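Long-range contacts in ZT_dimer domain-containing protein (Thermotoga maritima, PDB 6VDA), which forms the zinc-binding C-terminal domain of CzcD, a cation diffusion facilitator that probably carries metal ions across the membrane: residues 9-14 with 70-75; 42-47 with 76-81. All coordinates share one frame; numbering follows the deposited sequence.

Contact 1. Residues 9-14 with 70-75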
ATOM      1  N   LEU A   9     -17.441   4.756  16.610  1.00 99.99           N
ATOM      2  CA  LEU A   9     -16.927   3.647  17.463  1.00 97.41           C
ATOM      3  C   LEU A   9     -17.444   2.302  16.959  1.00 97.81           C
ATOM      4  O   LEU A   9     -16.610   1.385  16.827  1.00 92.01           O
ATOM      5  CB  LEU A   9     -17.387   3.888  18.904  1.00 98.81           C
ATOM      6  CG  LEU A   9     -16.717   3.012  19.960  1.00 95.34           C
ATOM      7  CD1 LEU A   9     -15.267   3.433  20.156  1.00 91.45           C
ATOM      8  CD2 LEU A   9     -17.485   3.068  21.271  1.00 98.90           C
ATOM      9  N   ASP A  10     -18.762   2.192  16.733  1.00100.20           N
ATOM     10  CA  ASP A  10     -19.434   0.982  16.203  1.00 99.41           C
ATOM     11  C   ASP A  10     -18.587   0.460  15.030  1.00 90.63           C
ATOM     12  O   ASP A  10     -18.284  -0.739  14.998  1.00 85.46           O
ATOM     13  CB  ASP A  10     -20.886   1.243  15.786  1.00104.68           C
ATOM     14  CG  ASP A  10     -21.779   0.034  16.043  1.00109.83           C
ATOM     15  OD1 ASP A  10     -21.954  -0.321  17.237  1.00118.66           O
ATOM     16  OD2 ASP A  10     -22.231  -0.600  15.024  1.00111.72           O
ATOM     17  N   MET A  11     -18.169   1.360  14.136  1.00 89.16           N
ATOM     18  CA  MET A  11     -17.438   1.014  12.885  1.00 90.98           C
ATOM     19  C   MET A  11     -16.054   0.432  13.212  1.00 89.41           C
ATOM     20  O   MET A  11     -15.740  -0.645  12.654  1.00 86.91           O
ATOM     21  CB  MET A  11     -17.263   2.233  11.974  1.00 94.58           C
ATOM     22  CG  MET A  11     -16.367   1.963  10.770  1.00 93.95           C
ATOM     23  SD  MET A  11     -16.969   0.629   9.708  1.00 97.64           S
ATOM     24  CE  MET A  11     -18.118   1.561   8.694  1.00 97.17           C
ATOM     25  N   TYR A  12     -15.248   1.114  14.042  1.00 86.12           N
ATOM     26  CA  TYR A  12     -13.897   0.631  14.451  1.00 83.40           C
ATOM     27  C   TYR A  12     -14.063  -0.742  15.102  1.00 82.86           C
ATOM     28  O   TYR A  12     -13.234  -1.617  14.827  1.00 83.30           O
ATOM     29  CB  TYR A  12     -13.153   1.619  15.364  1.00 81.49           C
ATOM     30  CG  TYR A  12     -12.518   2.782  14.643  1.00 81.56           C
ATOM     31  CD1 TYR A  12     -11.534   2.584  13.688  1.00 81.13           C
ATOM     32  CD2 TYR A  12     -12.906   4.087  14.899  1.00 88.35           C
ATOM     33  CE1 TYR A  12     -10.956   3.644  13.008  1.00 83.10           C
ATOM     34  CE2 TYR A  12     -12.338   5.162  14.228  1.00 91.39           C
ATOM     35  CZ  TYR A  12     -11.352   4.940  13.282  1.00 89.38           C
ATOM     36  OH  TYR A  12     -10.783   5.989  12.613  1.00 93.21           O
ATOM     37  N   ASP A  13     -15.130  -0.927  15.890  1.00 87.28           N
ATOM     38  CA  ASP A  13     -15.432  -2.199  16.601  1.00 91.10           C
ATOM     39  C   ASP A  13     -15.589  -3.308  15.557  1.00 90.58           C
ATOM     40  O   ASP A  13     -14.919  -4.337  15.708  1.00 98.78           O
ATOM     41  CB  ASP A  13     -16.649  -2.066  17.528  1.00 94.18           C
ATOM     42  CG  ASP A  13     -16.376  -1.325  18.832  1.00 98.26           C
ATOM     43  OD1 ASP A  13     -15.203  -1.256  19.241  1.00 99.02           O
ATOM     44  OD2 ASP A  13     -17.341  -0.826  19.443  1.00102.27           O
ATOM     45  N   ASP A  14     -16.390  -3.079  14.511  1.00 93.23           N
ATOM     46  CA  ASP A  14     -16.690  -4.071  13.438  1.00 94.60           C
ATOM     47  C   ASP A  14     -15.418  -4.396  12.635  1.00 88.91           C
ATOM     48  O   ASP A  14     -15.228  -5.575  12.294  1.00 87.43           O
ATOM     49  CB  ASP A  14     -17.827  -3.582  12.532  1.00 96.43           C
ATOM     50  CG  ASP A  14     -19.153  -3.423  13.263  1.00102.12           C
ATOM     51  OD1 ASP A  14     -19.144  -3.459  14.512  1.00106.23           O
ATOM     52  OD2 ASP A  14     -20.185  -3.266  12.585  1.00101.15           O
ATOM     53  N   LYS A  70     -18.644  -7.807   3.413  1.00 90.96           N
ATOM     54  CA  LYS A  70     -19.765  -8.715   3.789  1.00 95.99           C
ATOM     55  C   LYS A  70     -20.360  -8.285   5.139  1.00 98.13           C
ATOM     56  O   LYS A  70     -21.575  -8.470   5.326  1.00105.39           O
ATOM     57  CB  LYS A  70     -19.303 -10.175   3.868  1.00 96.45           C
ATOM     58  CG  LYS A  70     -19.203 -10.910   2.537  1.00 98.60           C
ATOM     59  CD  LYS A  70     -19.097 -12.422   2.680  1.00100.40           C
ATOM     60  N   ARG A  71     -19.537  -7.747   6.040  1.00100.06           N
ATOM     61  CA  ARG A  71     -19.909  -7.427   7.449  1.00100.89           C
ATOM     62  C   ARG A  71     -20.795  -6.178   7.480  1.00103.30           C
ATOM     63  O   ARG A  71     -21.851  -6.217   8.145  1.00101.85           O
ATOM     64  CB  ARG A  71     -18.650  -7.199   8.290  1.00 96.53           C
ATOM     65  CG  ARG A  71     -18.906  -6.697   9.703  1.00 98.11           C
ATOM     66  CD  ARG A  71     -18.977  -7.821  10.715  1.00100.36           C
ATOM     67  NE  ARG A  71     -18.957  -7.306  12.078  1.00102.55           N
ATOM     68  CZ  ARG A  71     -18.734  -8.041  13.165  1.00103.30           C
ATOM     69  NH1 ARG A  71     -18.508  -9.341  13.062  1.00102.53           N
ATOM     70  NH2 ARG A  71     -18.741  -7.472  14.357  1.00105.67           N
ATOM     71  N   ARG A  72     -20.348  -5.108   6.820  1.00101.88           N
ATOM     72  CA  ARG A  72     -21.039  -3.795   6.754  1.00102.75           C
ATOM     73  C   ARG A  72     -21.399  -3.503   5.296  1.00100.48           C
ATOM     74  O   ARG A  72     -20.481  -3.504   4.463  1.00102.85           O
ATOM     75  CB  ARG A  72     -20.126  -2.691   7.297  1.00103.92           C
ATOM     76  CG  ARG A  72     -19.713  -2.862   8.753  1.00103.57           C
ATOM     77  CD  ARG A  72     -20.694  -2.213   9.705  1.00108.18           C
ATOM     78  NE  ARG A  72     -20.659  -0.745   9.625  1.00110.47           N
ATOM     79  CZ  ARG A  72     -21.183   0.089  10.553  1.00113.41           C
ATOM     80  NH1 ARG A  72     -21.132   1.395  10.379  1.00112.97           N
ATOM     81  NH2 ARG A  72     -21.657  -0.391  11.691  1.00121.51           N
ATOM     82  N   ASP A  73     -22.674  -3.235   5.011  1.00 98.83           N
ATOM     83  CA  ASP A  73     -23.162  -2.906   3.646  1.00 99.92           C
ATOM     84  C   ASP A  73     -22.883  -1.427   3.326  1.00 96.91           C
ATOM     85  O   ASP A  73     -23.246  -1.004   2.215  1.00 95.26           O
ATOM     86  CB  ASP A  73     -24.644  -3.259   3.483  1.00105.05           C
ATOM     87  CG  ASP A  73     -25.577  -2.539   4.445  1.00108.06           C
ATOM     88  OD1 ASP A  73     -25.690  -2.989   5.605  1.00106.48           O
ATOM     89  OD2 ASP A  73     -26.179  -1.533   4.025  1.00109.54           O
ATOM     90  N   ASP A  74     -22.254  -0.677   4.242  1.00 93.89           N
ATOM     91  CA  ASP A  74     -21.977   0.779   4.083  1.00 95.76           C
ATOM     92  C   ASP A  74     -20.473   1.039   3.904  1.00 94.23           C
ATOM     93  O   ASP A  74     -20.099   2.220   3.841  1.00 92.77           O
ATOM     94  CB  ASP A  74     -22.554   1.588   5.250  1.00 97.08           C
ATOM     95  CG  ASP A  74     -22.037   1.179   6.615  1.00 95.28           C
ATOM     96  OD1 ASP A  74     -21.403   0.114   6.707  1.00 95.35           O
ATOM     97  OD2 ASP A  74     -22.276   1.929   7.576  1.00 96.16           O
ATOM     98  N   ILE A  75     -19.644  -0.009   3.809  1.00 95.19           N
ATOM     99  CA  ILE A  75     -18.204   0.101   3.428  1.00 92.17           C
ATOM    100  C   ILE A  75     -18.102  -0.043   1.906  1.00 92.87           C
ATOM    101  O   ILE A  75     -18.507  -1.095   1.389  1.00 93.27           O
ATOM    102  CB  ILE A  75     -17.333  -0.943   4.155  1.00 89.90           C
ATOM    103  CG1 ILE A  75     -17.376  -0.761   5.674  1.00 88.63           C
ATOM    104  CG2 ILE A  75     -15.904  -0.910   3.631  1.00 87.96           C
ATOM    105  CD1 ILE A  75     -16.767  -1.911   6.444  1.00 87.51           C
TER
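Arg72 reaches helix 6-19 through a chain bent at chi2 (-89°) and again at chi3, and the Met11 chain, CG anti to the backbone N (chi1 173°), bends at chi2 and chi3 to bring CE up to the guanidinium. The result is a salt-bridge network that ties the first helix to the turn after helix 54-71 in this alpha-beta domain. Arg72 has just left the helix and opens a type I beta turn that ends at Ile75. Its NH2 is shared by two carboxylates. Asp10 OD2 forms a salt bridge with Arg72 NH2 at 3.4 Å, coming in at the guanidinium edge. Asp14 OD2 accepts a weak hydrogen bond from NH2, with the two flat groups 80° apart. Asp74, within the turn, holds the other side of the group: its OD2 is 3.1 Å from Arg72 NH1, and its OD1 accepts a weak hydrogen bond from Arg72 NE. A leucine in place of Arg72 would probably leave the carboxylates of Asp10, Asp14 and Asp74 without the positive charge that links them. Beneath the charged layer, Met11 is buried against Tyr40 and Ile33. Met11 CE lies 3.5 Å from Arg72 NH1 and 3.9 Å from Ile75 CG1.

Contact 2. Residues 42-47 with 76-81. With ZN (zinc ion), chain B.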
ATOM      1  N   ILE A  42     -12.186   2.618   4.067  1.00 85.05           N
ATOM      2  CA  ILE A  42     -11.342   2.118   5.189  1.00 83.58           C
ATOM      3  C   ILE A  42      -9.930   1.843   4.682  1.00 81.58           C
ATOM      4  O   ILE A  42      -9.776   1.151   3.658  1.00 79.26           O
ATOM      5  CB  ILE A  42     -11.950   0.864   5.836  1.00 83.63           C
ATOM      6  CG1 ILE A  42     -13.338   1.159   6.402  1.00 85.73           C
ATOM      7  CG2 ILE A  42     -11.010   0.304   6.897  1.00 83.58           C
ATOM      8  CD1 ILE A  42     -14.116  -0.080   6.723  1.00 90.11           C
ATOM      9  N   GLU A  43      -8.949   2.342   5.427  1.00 81.01           N
ATOM     10  CA  GLU A  43      -7.507   2.140   5.164  1.00 83.54           C
ATOM     11  C   GLU A  43      -6.853   1.659   6.461  1.00 79.40           C
ATOM     12  O   GLU A  43      -7.308   2.076   7.541  1.00 79.23           O
ATOM     13  CB  GLU A  43      -6.939   3.451   4.637  1.00 89.01           C
ATOM     14  CG  GLU A  43      -5.432   3.510   4.595  1.00 93.20           C
ATOM     15  CD  GLU A  43      -4.951   4.732   3.837  1.00 99.37           C
ATOM     16  OE1 GLU A  43      -4.197   4.554   2.863  1.00104.62           O
ATOM     17  OE2 GLU A  43      -5.364   5.856   4.207  1.00103.32           O
ATOM     18  N   MET A  44      -5.850   0.788   6.368  1.00 76.85           N
ATOM     19  CA  MET A  44      -5.160   0.251   7.564  1.00 71.92           C
ATOM     20  C   MET A  44      -3.782  -0.297   7.182  1.00 73.76           C
ATOM     21  O   MET A  44      -3.562  -0.622   6.000  1.00 75.59           O
ATOM     22  CB  MET A  44      -6.000  -0.850   8.219  1.00 73.56           C
ATOM     23  CG  MET A  44      -6.122  -2.129   7.405  1.00 74.36           C
ATOM     24  SD  MET A  44      -7.280  -3.307   8.163  1.00 80.38           S
ATOM     25  CE  MET A  44      -8.855  -2.599   7.692  1.00 80.28           C
ATOM     26  N   ASP A  45      -2.887  -0.377   8.164  1.00 73.19           N
ATOM     27  CA  ASP A  45      -1.634  -1.166   8.082  1.00 73.15           C
ATOM     28  C   ASP A  45      -1.855  -2.444   8.884  1.00 71.33           C
ATOM     29  O   ASP A  45      -2.493  -2.348   9.940  1.00 70.52           O
ATOM     30  CB  ASP A  45      -0.440  -0.383   8.626  1.00 75.43           C
ATOM     31  CG  ASP A  45      -0.092   0.836   7.791  1.00 75.51           C
ATOM     32  OD1 ASP A  45      -0.830   1.106   6.839  1.00 76.51           O
ATOM     33  OD2 ASP A  45       0.920   1.491   8.099  1.00 76.45           O
ATOM     34  N   ILE A  46      -1.382  -3.586   8.383  1.00 69.69           N
ATOM     35  CA  ILE A  46      -1.264  -4.838   9.183  1.00 69.78           C
ATOM     36  C   ILE A  46       0.194  -5.290   9.136  1.00 68.20           C
ATOM     37  O   ILE A  46       0.900  -4.934   8.182  1.00 71.18           O
ATOM     38  CB  ILE A  46      -2.235  -5.937   8.695  1.00 67.84           C
ATOM     39  CG1 ILE A  46      -1.938  -6.374   7.258  1.00 66.58           C
ATOM     40  CG2 ILE A  46      -3.680  -5.493   8.870  1.00 66.28           C
ATOM     41  CD1 ILE A  46      -2.629  -7.652   6.854  1.00 68.40           C
ATOM     42  N   GLU A  47       0.601  -6.083  10.122  1.00 72.74           N
ATOM     43  CA  GLU A  47       1.912  -6.768  10.152  1.00 73.21           C
ATOM     44  C   GLU A  47       1.703  -8.275   9.959  1.00 74.43           C
ATOM     45  O   GLU A  47       0.723  -8.832  10.504  1.00 74.31           O
ATOM     46  CB  GLU A  47       2.622  -6.432  11.459  1.00 75.14           C
ATOM     47  CG  GLU A  47       3.057  -4.989  11.521  1.00 76.24           C
ATOM     48  CD  GLU A  47       3.737  -4.601  12.818  1.00 78.83           C
ATOM     49  OE1 GLU A  47       4.523  -5.414  13.338  1.00 83.50           O
ATOM     50  OE2 GLU A  47       3.471  -3.494  13.301  1.00 79.34           O
ATOM     51  N   GLU A  76     -17.563   0.978   1.235  1.00 95.33           N
ATOM     52  CA  GLU A  76     -17.435   1.061  -0.245  1.00 99.09           C
ATOM     53  C   GLU A  76     -16.127   0.382  -0.682  1.00 97.99           C
ATOM     54  O   GLU A  76     -16.163  -0.347  -1.691  1.00101.33           O
ATOM     55  CB  GLU A  76     -17.508   2.528  -0.684  1.00102.90           C
ATOM     56  CG  GLU A  76     -17.417   2.736  -2.187  1.00108.45           C
ATOM     57  CD  GLU A  76     -18.591   2.214  -3.001  1.00113.02           C
ATOM     58  OE1 GLU A  76     -19.721   2.170  -2.466  1.00116.90           O
ATOM     59  OE2 GLU A  76     -18.372   1.856  -4.175  1.00115.30           O
ATOM     60  N   ASP A  77     -15.018   0.604   0.037  1.00 92.24           N
ATOM     61  CA  ASP A  77     -13.713  -0.046  -0.263  1.00 89.62           C
ATOM     62  C   ASP A  77     -12.820  -0.125   0.988  1.00 86.93           C
ATOM     63  O   ASP A  77     -13.058   0.622   1.964  1.00 84.70           O
ATOM     64  CB  ASP A  77     -12.984   0.675  -1.398  1.00 91.28           C
ATOM     65  CG  ASP A  77     -12.094  -0.237  -2.223  1.00 91.49           C
ATOM     66  OD1 ASP A  77     -11.765  -1.339  -1.738  1.00 88.05           O
ATOM     67  OD2 ASP A  77     -11.742   0.158  -3.352  1.00 96.81           O
ATOM     68  N   VAL A  78     -11.828  -1.018   0.946  1.00 80.28           N
ATOM     69  CA  VAL A  78     -10.845  -1.253   2.040  1.00 79.77           C
ATOM     70  C   VAL A  78      -9.483  -1.486   1.406  1.00 79.66           C
ATOM     71  O   VAL A  78      -9.369  -2.454   0.643  1.00 79.70           O
ATOM     72  CB  VAL A  78     -11.226  -2.459   2.916  1.00 79.71           C
ATOM     73  CG1 VAL A  78     -10.219  -2.653   4.043  1.00 77.16           C
ATOM     74  CG2 VAL A  78     -12.647  -2.341   3.449  1.00 80.72           C
ATOM     75  N   THR A  79      -8.508  -0.634   1.723  1.00 83.33           N
ATOM     76  CA  THR A  79      -7.095  -0.761   1.283  1.00 83.16           C
ATOM     77  C   THR A  79      -6.241  -1.103   2.508  1.00 81.25           C
ATOM     78  O   THR A  79      -6.380  -0.409   3.552  1.00 78.62           O
ATOM     79  CB  THR A  79      -6.605   0.502   0.561  1.00 88.46           C
ATOM     80  OG1 THR A  79      -6.556   1.566   1.510  1.00 92.65           O
ATOM     81  CG2 THR A  79      -7.486   0.897  -0.603  1.00 90.51           C
ATOM     82  N   ILE A  80      -5.397  -2.129   2.359  1.00 75.78           N
ATOM     83  CA  ILE A  80      -4.584  -2.745   3.442  1.00 75.77           C
ATOM     84  C   ILE A  80      -3.120  -2.733   3.013  1.00 74.68           C
ATOM     85  O   ILE A  80      -2.800  -3.402   2.033  1.00 78.32           O
ATOM     86  CB  ILE A  80      -5.066  -4.178   3.726  1.00 74.42           C
ATOM     87  CG1 ILE A  80      -6.571  -4.212   3.997  1.00 76.97           C
ATOM     88  CG2 ILE A  80      -4.269  -4.791   4.866  1.00 74.69           C
ATOM     89  CD1 ILE A  80      -7.146  -5.602   4.048  1.00 79.61           C
ATOM     90  N   HIS A  81      -2.276  -2.023   3.755  1.00 75.22           N
ATOM     91  CA  HIS A  81      -0.801  -2.017   3.600  1.00 76.45           C
ATOM     92  C   HIS A  81      -0.222  -3.146   4.460  1.00 76.01           C
ATOM     93  O   HIS A  81      -0.693  -3.323   5.609  1.00 77.25           O
ATOM     94  CB  HIS A  81      -0.273  -0.618   3.925  1.00 80.86           C
ATOM     95  CG  HIS A  81      -1.020   0.445   3.191  1.00 88.62           C
ATOM     96  ND1 HIS A  81      -1.834   1.365   3.839  1.00 92.03           N
ATOM     97  CD2 HIS A  81      -1.136   0.698   1.865  1.00 90.23           C
ATOM     98  CE1 HIS A  81      -2.382   2.163   2.947  1.00 92.13           C
ATOM     99  NE2 HIS A  81      -1.974   1.771   1.725  1.00 93.85           N
TER
HETATM  100 ZN    ZN B 401       2.508   0.742   9.411  1.00 88.32          ZN
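Ile42 and Val78 stand side by side on neighbouring parallel strands, on the buried face of the sheet. The strands belong to a beta-alpha-beta unit, and the axes of the two segments are 27° apart in direction. Backbone hydrogen bonds pass back and forth between them, from Ile42 N to Asp77 O at one end to Ile46 N and His81 O, 2.9 Å apart, at the other.

The tight part is apolar. Met44 CG packs 4.0 Å from Ile80 CG1, and the Met44 chain turns at chi3 (78°) to bring CE to Val78 CG1. Ile46 crosses Ile80, with Ile46 CG1 3.7 Å from Ile80 CG2.

The other face is polar, and it is open to solvent at Thr79; toward the metal, Asp45 is buried. Thr79 OG1 lies beside Glu43 CB. The extended Glu43 chain brings OE1 to the edge of the His81 ring, 3.0 Å from CE1, while its OE2 pairs with Arg34. His81 ND1 donates to Asp45 OD1 at 3.2 Å. This oxygen lies near the ring plane, but the carboxylate is turned 88° to the ring. The other oxygen, Asp45 OD2, binds the zinc ion at 2.2 Å. His29, Glu83 and Glu89 complete the metal site. His81 is thus a second-shell residue that probably helps fix the rotation of the Asp45 carboxylate.

Strand 39-48 is central, flanked by strand 26-36 and strand 75-84. Helix 54-71 covers the apolar face through Met68 and Ile64. Helix 6-19 packs on the same face, with Ile15 against Ile42 and Met44, and Leu19 against Met44.

The two contacts lie in one dimerisation domain of the zinc transporter type, their centres about 13 Å apart. Along the chain their segments alternate: 9-14, 42-47, 70-75, 76-81. Contact 1 joins helix 6-19 to the end of helix 54-71 and the start of strand 75-84. In contact 2, residues 76-81 continue that strand directly and pair with 42-47 of strand 39-48. They meet in the apolar layer, where Ile42 CD1 packs against Ile75 CD1 and, more loosely, against Met11. Contact 1 therefore fastens helix 6-19 to the turn after helix 54-71 at one end of the domain, away from the metal, whereas contact 2 runs along the sheet to the zinc site.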